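Local structure of cyclic AMP receptor protein (Thermus thermophilus, 4EV0) at residues K31-Q36 with A42-A47; V51-T56 with E72-M77; E103-L108 with L114-L119. The protein binds cyclic AMP and, as a homodimer with a winged helix-turn-helix DNA-binding domain, activates transcription from its target promoters. All blocks are in the same frame, centred on the assembly; numbering follows the deposited sequence.

Contact 1 (K31-Q36 with A42-A47). With CMP (adenosine-3',5'-cyclic-monophosphate), chain G.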
# COMPACT_ATOMS: atom_id res chain seq x y z
N LYS B 31 12.46 1.56 -26.13
CA LYS B 31 13.68 2.12 -25.53
C LYS B 31 13.47 2.39 -24.04
O LYS B 31 12.44 2.92 -23.63
CB LYS B 31 14.13 3.41 -26.23
CG LYS B 31 14.88 3.18 -27.55
CD LYS B 31 16.42 3.24 -27.39
CE LYS B 31 17.10 2.86 -28.73
NZ LYS B 31 18.60 2.88 -28.71
N PRO B 32 14.46 1.99 -23.23
CA PRO B 32 14.46 2.29 -21.79
C PRO B 32 14.66 3.79 -21.60
O PRO B 32 15.50 4.39 -22.26
CB PRO B 32 15.69 1.54 -21.27
CG PRO B 32 16.01 0.53 -22.33
CD PRO B 32 15.61 1.17 -23.62
N ILE B 33 13.87 4.37 -20.71
CA ILE B 33 13.99 5.78 -20.40
C ILE B 33 15.01 5.92 -19.26
O ILE B 33 16.00 6.65 -19.39
CB ILE B 33 12.62 6.38 -20.07
CG1 ILE B 33 11.70 6.24 -21.28
CG2 ILE B 33 12.75 7.83 -19.68
CD1 ILE B 33 10.30 5.72 -20.94
N PHE B 34 14.78 5.19 -18.18
CA PHE B 34 15.79 4.97 -17.13
C PHE B 34 15.50 3.65 -16.40
O PHE B 34 14.45 3.03 -16.60
CB PHE B 34 15.87 6.14 -16.15
CG PHE B 34 14.56 6.48 -15.48
CD1 PHE B 34 14.04 5.67 -14.48
CD2 PHE B 34 13.86 7.62 -15.84
CE1 PHE B 34 12.84 5.98 -13.87
CE2 PHE B 34 12.65 7.94 -15.22
CZ PHE B 34 12.14 7.12 -14.24
N TYR B 35 16.44 3.26 -15.54
CA TYR B 35 16.34 2.03 -14.77
C TYR B 35 16.25 2.28 -13.27
O TYR B 35 16.69 3.31 -12.77
CB TYR B 35 17.54 1.14 -15.05
CG TYR B 35 17.51 0.49 -16.41
CD1 TYR B 35 16.33 -0.03 -16.93
CD2 TYR B 35 18.67 0.39 -17.18
CE1 TYR B 35 16.30 -0.63 -18.18
CE2 TYR B 35 18.65 -0.21 -18.43
CZ TYR B 35 17.46 -0.71 -18.93
OH TYR B 35 17.43 -1.31 -20.18
N GLN B 36 15.67 1.32 -12.56
CA GLN B 36 15.64 1.31 -11.10
C GLN B 36 17.09 1.29 -10.62
O GLN B 36 17.90 0.52 -11.13
CB GLN B 36 14.87 0.07 -10.59
CG GLN B 36 14.62 0.01 -9.08
CD GLN B 36 13.77 -1.21 -8.66
OE1 GLN B 36 13.16 -1.87 -9.51
NE2 GLN B 36 13.75 -1.51 -7.36
N ALA B 42 15.71 14.46 -13.01
CA ALA B 42 14.57 15.05 -13.70
C ALA B 42 13.29 14.22 -13.58
O ALA B 42 13.34 12.99 -13.46
CB ALA B 42 14.90 15.28 -15.16
N LEU B 43 12.15 14.91 -13.62
CA LEU B 43 10.86 14.23 -13.77
C LEU B 43 10.39 14.40 -15.20
O LEU B 43 10.94 15.21 -15.94
CB LEU B 43 9.82 14.77 -12.79
CG LEU B 43 9.47 16.26 -12.78
CD1 LEU B 43 8.47 16.66 -13.88
CD2 LEU B 43 8.95 16.67 -11.41
N TYR B 44 9.36 13.66 -15.59
CA TYR B 44 8.87 13.72 -16.95
C TYR B 44 7.35 13.78 -17.01
O TYR B 44 6.65 13.08 -16.26
CB TYR B 44 9.35 12.49 -17.76
CG TYR B 44 10.85 12.27 -17.79
CD1 TYR B 44 11.48 11.52 -16.82
CD2 TYR B 44 11.63 12.81 -18.81
CE1 TYR B 44 12.85 11.31 -16.84
CE2 TYR B 44 13.01 12.60 -18.85
CZ TYR B 44 13.61 11.85 -17.86
OH TYR B 44 14.97 11.63 -17.88
N LEU B 45 6.86 14.62 -17.91
CA LEU B 45 5.47 14.58 -18.35
C LEU B 45 5.44 13.85 -19.68
O LEU B 45 6.36 14.00 -20.49
CB LEU B 45 4.95 16.00 -18.55
CG LEU B 45 3.96 16.59 -17.55
CD1 LEU B 45 4.00 15.87 -16.20
CD2 LEU B 45 4.23 18.07 -17.38
N VAL B 46 4.40 13.06 -19.91
CA VAL B 46 4.23 12.41 -21.21
C VAL B 46 3.45 13.33 -22.14
O VAL B 46 2.30 13.68 -21.87
CB VAL B 46 3.50 11.06 -21.09
CG1 VAL B 46 3.11 10.55 -22.48
CG2 VAL B 46 4.36 10.05 -20.35
N ALA B 47 4.10 13.76 -23.22
CA ALA B 47 3.44 14.58 -24.23
C ALA B 47 2.68 13.71 -25.24
O ALA B 47 1.56 14.05 -25.66
CB ALA B 47 4.45 15.45 -24.94
P CMP G . 11.42 7.97 -9.51
O1P CMP G . 12.25 9.18 -9.83
O2P CMP G . 11.61 7.28 -8.18
O5' CMP G . 11.55 6.89 -10.70
C5' CMP G . 10.53 5.92 -10.93
C4' CMP G . 9.20 6.58 -10.81
O4' CMP G . 8.12 5.63 -10.77
C3' CMP G . 9.01 7.34 -9.54
O3' CMP G . 9.86 8.47 -9.46
C2' CMP G . 7.52 7.62 -9.59
O2' CMP G . 7.22 8.62 -10.56
C1' CMP G . 7.02 6.27 -10.13
N9 CMP G . 6.52 5.41 -9.05
C8 CMP G . 7.22 4.93 -8.02
N7 CMP G . 6.40 4.20 -7.21
C5 CMP G . 5.16 4.23 -7.74
C6 CMP G . 3.83 3.65 -7.41
N6 CMP G . 3.66 2.88 -6.30
N1 CMP G . 2.79 3.93 -8.26
C2 CMP G . 2.95 4.70 -9.35
N3 CMP G . 4.13 5.24 -9.72
C4 CMP G . 5.24 5.04 -8.96

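Contact 2 (V51-T56 with E72-M77). With CMP (adenosine-3',5'-cyclic-monophosphate), chain G.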
# COMPACT_ATOMS: atom_id res chain seq x y z
N VAL B 51 4.18 5.01 -21.59
CA VAL B 51 5.31 4.60 -20.77
C VAL B 51 4.92 3.52 -19.77
O VAL B 51 3.87 3.61 -19.16
CB VAL B 51 5.90 5.82 -20.04
CG1 VAL B 51 6.92 5.39 -18.98
CG2 VAL B 51 6.54 6.77 -21.05
N ARG B 52 5.75 2.50 -19.60
CA ARG B 52 5.51 1.54 -18.54
C ARG B 52 6.55 1.64 -17.43
O ARG B 52 7.76 1.67 -17.69
CB ARG B 52 5.46 0.10 -19.07
CG ARG B 52 5.22 -0.92 -17.96
CD ARG B 52 4.99 -2.31 -18.52
NE ARG B 52 6.23 -2.88 -19.03
CZ ARG B 52 6.95 -3.81 -18.40
NH1 ARG B 52 6.53 -4.29 -17.23
NH2 ARG B 52 8.07 -4.25 -18.96
N LEU B 53 6.06 1.69 -16.19
CA LEU B 53 6.89 1.64 -14.99
C LEU B 53 6.82 0.26 -14.34
O LEU B 53 5.75 -0.36 -14.27
CB LEU B 53 6.39 2.66 -13.98
CG LEU B 53 6.25 4.10 -14.46
CD1 LEU B 53 5.49 4.92 -13.43
CD2 LEU B 53 7.63 4.70 -14.72
N PHE B 54 7.96 -0.22 -13.85
CA PHE B 54 8.03 -1.51 -13.18
C PHE B 54 9.23 -1.60 -12.25
O PHE B 54 10.24 -0.93 -12.45
CB PHE B 54 8.06 -2.67 -14.19
CG PHE B 54 9.28 -2.67 -15.11
CD1 PHE B 54 9.27 -1.95 -16.30
CD2 PHE B 54 10.42 -3.39 -14.78
CE1 PHE B 54 10.39 -1.96 -17.17
CE2 PHE B 54 11.53 -3.41 -15.63
CZ PHE B 54 11.52 -2.68 -16.82
N ARG B 55 9.11 -2.44 -11.24
CA ARG B 55 10.19 -2.73 -10.32
C ARG B 55 10.65 -4.15 -10.57
O ARG B 55 9.89 -4.98 -11.07
CB ARG B 55 9.71 -2.59 -8.86
CG ARG B 55 9.74 -1.14 -8.31
CD ARG B 55 9.16 -1.01 -6.89
NE ARG B 55 9.98 -1.63 -5.86
CZ ARG B 55 10.92 -1.01 -5.15
NH1 ARG B 55 11.21 0.27 -5.39
NH2 ARG B 55 11.60 -1.68 -4.22
N THR B 56 11.90 -4.43 -10.22
CA THR B 56 12.43 -5.77 -10.44
C THR B 56 12.80 -6.39 -9.09
O THR B 56 13.40 -5.74 -8.24
CB THR B 56 13.64 -5.75 -11.42
OG1 THR B 56 13.23 -5.14 -12.65
CG2 THR B 56 14.14 -7.15 -11.72
N GLU B 72 0.39 12.49 -18.13
CA GLU B 72 0.73 11.83 -16.88
C GLU B 72 2.21 12.01 -16.53
O GLU B 72 3.04 12.20 -17.42
CB GLU B 72 0.33 10.35 -16.93
CG GLU B 72 -1.16 10.11 -16.67
CD GLU B 72 -1.57 8.65 -16.86
OE1 GLU B 72 -1.57 8.18 -18.02
OE2 GLU B 72 -1.88 7.98 -15.84
N LEU B 73 2.51 11.93 -15.24
CA LEU B 73 3.82 12.28 -14.71
C LEU B 73 4.57 11.08 -14.11
O LEU B 73 3.95 10.21 -13.49
CB LEU B 73 3.63 13.36 -13.65
CG LEU B 73 4.82 13.90 -12.87
CD1 LEU B 73 4.58 15.37 -12.58
CD2 LEU B 73 4.99 13.16 -11.57
N PHE B 74 5.89 11.05 -14.27
CA PHE B 74 6.74 10.08 -13.56
C PHE B 74 8.16 10.58 -13.31
O PHE B 74 8.62 11.51 -13.98
CB PHE B 74 6.78 8.74 -14.29
CG PHE B 74 7.40 8.81 -15.67
CD1 PHE B 74 6.65 9.26 -16.76
CD2 PHE B 74 8.72 8.42 -15.88
CE1 PHE B 74 7.21 9.32 -18.03
CE2 PHE B 74 9.29 8.47 -17.15
CZ PHE B 74 8.53 8.92 -18.23
N GLY B 75 8.85 9.95 -12.36
CA GLY B 75 10.24 10.26 -12.06
C GLY B 75 10.42 11.42 -11.10
O GLY B 75 11.49 12.05 -11.04
N GLU B 76 9.37 11.71 -10.33
CA GLU B 76 9.39 12.87 -9.44
C GLU B 76 10.13 12.60 -8.12
O GLU B 76 10.54 13.52 -7.43
CB GLU B 76 7.96 13.37 -9.18
CG GLU B 76 7.12 12.49 -8.26
CD GLU B 76 6.73 11.13 -8.86
OE1 GLU B 76 6.68 10.98 -10.11
OE2 GLU B 76 6.46 10.20 -8.07
N MET B 77 10.33 11.33 -7.79
CA MET B 77 10.95 11.00 -6.51
C MET B 77 12.45 11.31 -6.49
O MET B 77 12.93 11.97 -5.57
CB MET B 77 10.63 9.56 -6.11
CG MET B 77 9.13 9.34 -5.85
SD MET B 77 8.47 7.63 -5.96
CE MET B 77 9.46 6.75 -4.76
P CMP G . 11.42 7.97 -9.51
O1P CMP G . 12.25 9.18 -9.83
O2P CMP G . 11.61 7.28 -8.18
O5' CMP G . 11.55 6.89 -10.70
C5' CMP G . 10.53 5.92 -10.93
C4' CMP G . 9.20 6.58 -10.81
O4' CMP G . 8.12 5.63 -10.77
C3' CMP G . 9.01 7.34 -9.54
O3' CMP G . 9.86 8.47 -9.46
C2' CMP G . 7.52 7.62 -9.59
O2' CMP G . 7.22 8.62 -10.56
C1' CMP G . 7.02 6.27 -10.13
N9 CMP G . 6.52 5.41 -9.05
C8 CMP G . 7.22 4.93 -8.02
N7 CMP G . 6.40 4.20 -7.21
C5 CMP G . 5.16 4.23 -7.74
C6 CMP G . 3.83 3.65 -7.41
N6 CMP G . 3.66 2.88 -6.30
N1 CMP G . 2.79 3.93 -8.26
C2 CMP G . 2.95 4.70 -9.35
N3 CMP G . 4.13 5.24 -9.72
C4 CMP G . 5.24 5.04 -8.96

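Contact 3 (E103-L108 with L114-L119). With SO4 (sulfate ion), chain H.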
# COMPACT_ATOMS: atom_id res chain seq x y z
N GLU B 103 17.25 21.73 -11.10
CA GLU B 103 17.54 23.15 -10.99
C GLU B 103 16.43 24.00 -11.62
O GLU B 103 16.14 25.10 -11.14
CB GLU B 103 18.90 23.50 -11.61
CG GLU B 103 20.09 22.86 -10.92
CD GLU B 103 20.03 22.99 -9.40
OE1 GLU B 103 20.32 24.09 -8.87
OE2 GLU B 103 19.66 21.99 -8.73
N ASP B 104 15.81 23.50 -12.68
CA ASP B 104 14.74 24.25 -13.33
C ASP B 104 13.44 24.15 -12.55
O ASP B 104 12.63 25.08 -12.54
CB ASP B 104 14.55 23.80 -14.77
CG ASP B 104 15.73 24.15 -15.64
OD1 ASP B 104 16.17 25.32 -15.61
OD2 ASP B 104 16.22 23.25 -16.35
N TYR B 105 13.24 23.01 -11.90
CA TYR B 105 12.11 22.81 -11.01
C TYR B 105 12.18 23.79 -9.82
O TYR B 105 11.18 24.41 -9.46
CB TYR B 105 12.07 21.35 -10.55
CG TYR B 105 11.39 21.15 -9.22
CD1 TYR B 105 10.02 20.94 -9.15
CD2 TYR B 105 12.13 21.15 -8.05
CE1 TYR B 105 9.39 20.76 -7.93
CE2 TYR B 105 11.51 20.96 -6.81
CZ TYR B 105 10.14 20.76 -6.76
OH TYR B 105 9.52 20.58 -5.54
N LEU B 106 13.37 23.92 -9.24
CA LEU B 106 13.60 24.80 -8.09
C LEU B 106 13.29 26.27 -8.37
O LEU B 106 12.79 27.00 -7.51
CB LEU B 106 15.05 24.66 -7.59
CG LEU B 106 15.34 23.36 -6.85
CD1 LEU B 106 16.76 23.35 -6.33
CD2 LEU B 106 14.35 23.19 -5.72
N ALA B 107 13.60 26.70 -9.59
CA ALA B 107 13.30 28.08 -9.96
C ALA B 107 11.81 28.22 -10.29
O ALA B 107 11.22 29.28 -10.07
CB ALA B 107 14.19 28.55 -11.13
N LEU B 108 11.20 27.15 -10.82
CA LEU B 108 9.78 27.19 -11.17
C LEU B 108 8.84 27.33 -9.96
O LEU B 108 7.91 28.15 -9.98
CB LEU B 108 9.38 25.97 -12.00
CG LEU B 108 7.87 25.82 -12.24
CD1 LEU B 108 7.31 27.04 -12.96
CD2 LEU B 108 7.56 24.53 -13.01
N LEU B 114 2.25 26.26 -6.35
CA LEU B 114 1.17 25.31 -6.57
C LEU B 114 1.64 24.07 -7.35
O LEU B 114 0.96 23.02 -7.34
CB LEU B 114 -0.00 26.00 -7.27
CG LEU B 114 -1.37 25.34 -7.12
CD1 LEU B 114 -1.77 25.24 -5.63
CD2 LEU B 114 -2.43 26.09 -7.93
N VAL B 115 2.79 24.19 -8.01
CA VAL B 115 3.40 23.05 -8.70
C VAL B 115 3.99 22.08 -7.69
O VAL B 115 3.84 20.87 -7.83
CB VAL B 115 4.50 23.48 -9.68
CG1 VAL B 115 5.21 22.26 -10.24
CG2 VAL B 115 3.91 24.33 -10.79
N ALA B 116 4.66 22.61 -6.68
CA ALA B 116 5.20 21.76 -5.63
C ALA B 116 4.07 21.08 -4.89
O ALA B 116 4.13 19.88 -4.61
CB ALA B 116 6.06 22.57 -4.67
N HIS B 117 3.02 21.84 -4.56
CA HIS B 117 1.86 21.28 -3.87
C HIS B 117 1.19 20.20 -4.69
O HIS B 117 0.77 19.18 -4.15
CB HIS B 117 0.83 22.35 -3.55
CG HIS B 117 -0.53 21.80 -3.29
ND1 HIS B 117 -0.94 21.37 -2.03
CD2 HIS B 117 -1.58 21.58 -4.12
CE1 HIS B 117 -2.19 20.93 -2.11
NE2 HIS B 117 -2.60 21.05 -3.36
N ASN B 118 1.09 20.42 -6.00
CA ASN B 118 0.48 19.44 -6.88
C ASN B 118 1.25 18.13 -6.93
O ASN B 118 0.64 17.06 -7.05
CB ASN B 118 0.23 20.00 -8.28
CG ASN B 118 -1.01 20.87 -8.35
OD1 ASN B 118 -1.93 20.73 -7.54
ND2 ASN B 118 -1.03 21.78 -9.30
N LEU B 119 2.57 18.20 -6.82
CA LEU B 119 3.38 16.98 -6.73
C LEU B 119 3.06 16.25 -5.42
O LEU B 119 2.84 15.03 -5.42
CB LEU B 119 4.88 17.28 -6.78
CG LEU B 119 5.55 17.61 -8.12
CD1 LEU B 119 6.95 18.18 -7.89
CD2 LEU B 119 5.63 16.40 -9.01
S SO4 H . 0.39 29.82 -7.64
O1 SO4 H . 1.04 31.13 -7.78
O2 SO4 H . -0.27 29.77 -6.33
O3 SO4 H . -0.62 29.65 -8.69
O4 SO4 H . 1.39 28.78 -7.73

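Contact 1 (K31-Q36 with A42-A47)
The backbones of I33 and Y44 stay well apart, with 10.1 Å between their CA atoms, and no hydrogen bond links 31-36 to 42-47. The two strands belong to different sheets and meet through side chains alone. I33 and F34 form a classic beta bulge opposite A89 of strand 88-91, and the CB atoms of both point toward the other strand. F34 CE2 lies 3.7 Å from Y44 CE1. Y44 touches the F34 ring at its edge, near the ring plane, and the two side chains run past each other in opposite directions. With CG of F34 between the backbone N and the carbonyl carbon (chi1 56°), the ring lies between Y44 and the nucleotide. I33 adds a looser contact over one face of the tyrosine ring, where its CG2 is 4.5 Å from Y44 CE1. The far side of the F34 ring reaches the nucleotide: F34 CE1 is 3.5 Å from O5' of cyclic AMP. R85 makes a cation-pi contact with this ring, and its NH2 is also hydrogen-bonded to A42 O. With an alanine here, Y44 CE1 would probably lose its closest neighbour on the facing strand, and a gap is likely to open beside the ribose-phosphate. F34 thus joins the core between two antiparallel sheets to the ligand pocket, as in the beta-roll of cyclic nucleotide-binding domains.

Contact 2 (V51-T56 with E72-M77)
V51 and L53 of strand 51-57 meet F74, just before the phosphate-binding cassette, the short helix and following loop that hold the cyclic phosphate in cyclic nucleotide-binding domains. F74 carries the whole contact between the segments. Its CG sits between the backbone N and the carbonyl carbon (chi1 63°), which places the ring against V51 and L53. V51 CG1 lies over one face, 4.2 Å from the centroid of the F74 ring, in a CH-pi contact. L53 CD2 comes in obliquely, 4.0 Å from F74 CD2, while L53 CD1 packs on the ribose. Y44 and L68 also touch the phenylalanine.

At G75 the chain takes a positive phi and turns from strand to helix. G75 N donates to the ribose O2' of cyclic AMP over 2.8 Å. E76 follows, its side chain bent at chi2. The same O2' donates to E76 OE1, so the hydroxyl is gripped by a backbone N-H and a carboxylate. R126 forms a salt bridge with the other oxygen, E76 OE2, and probably steadies the carboxylate. M77 closes the segment. Its N makes a weak bond of 3.3 Å to O3' of the nucleotide. The end of its side chain bends at chi3 and lies alongside the ligand, with M77 SD 3.6 Å from both C8 of the adenine and C3' of the ribose.

Contact 3 (E103-L108 with L114-L119)
With CG roughly anti to the backbone N (chi1 154°), Y105 lays its ring against L119. L119 answers from the opposite direction, its CG anti to the carbonyl carbon (chi1 -77°). The result is the shortest contact between the segments: Y105 CE1 is 3.6 Å from L119 CD1. The methyl group approaches the ring obliquely. Further out, Y105 OH passes A116 CB at 4.1 Å. L108 CD2 and V115 CG2, 4.3 Å apart, make a second apolar contact. No hydrogen bond links 103-108 to 114-119.

The polar end of Y105 looks elsewhere. Its hydroxyl is hydrogen-bonded to ND1 of H117 of the second subunit, so the tyrosine packs within its own chain and also ties the dimer together. At the start of the second helix, L114 N donates to sulfate O4 over 3.0 Å. This ion probably comes from the crystallisation liquor, and R110 of the second subunit binds it too.

The axes of 103-108 and 114-119 come within 10.4 Å, with 116° between their N-to-C directions. Helix 102-111 follows strand 95-101 of the beta-roll, and 114-135 is the long dimerisation helix of the CRP family. Y105 also rests on helix 76-81, and L119 on E76.

Overall arrangement
Contacts 1 and 2 are neighbours in the cyclic nucleotide-binding domain, with centres about 7 Å apart, and both touch the same cyclic AMP. Y44 N and F74 O, 2.8 Å apart, join them where strands 42-46 and 73-74 run side by side. Q36 OE1 also accepts a hydrogen bond from T56 N. Contact 3 lies about 18 Å from each, centre to centre, and does not touch the nucleotide. L119 makes the connection: its CD2 is 3.8 Å from E76 CB and also packs on L43 and L73. The nearest atoms of the L119 side chain and the ligand are about 8 Å apart. Contacts 2 and 3 both reach the second subunit, whose D131 also binds this cyclic AMP.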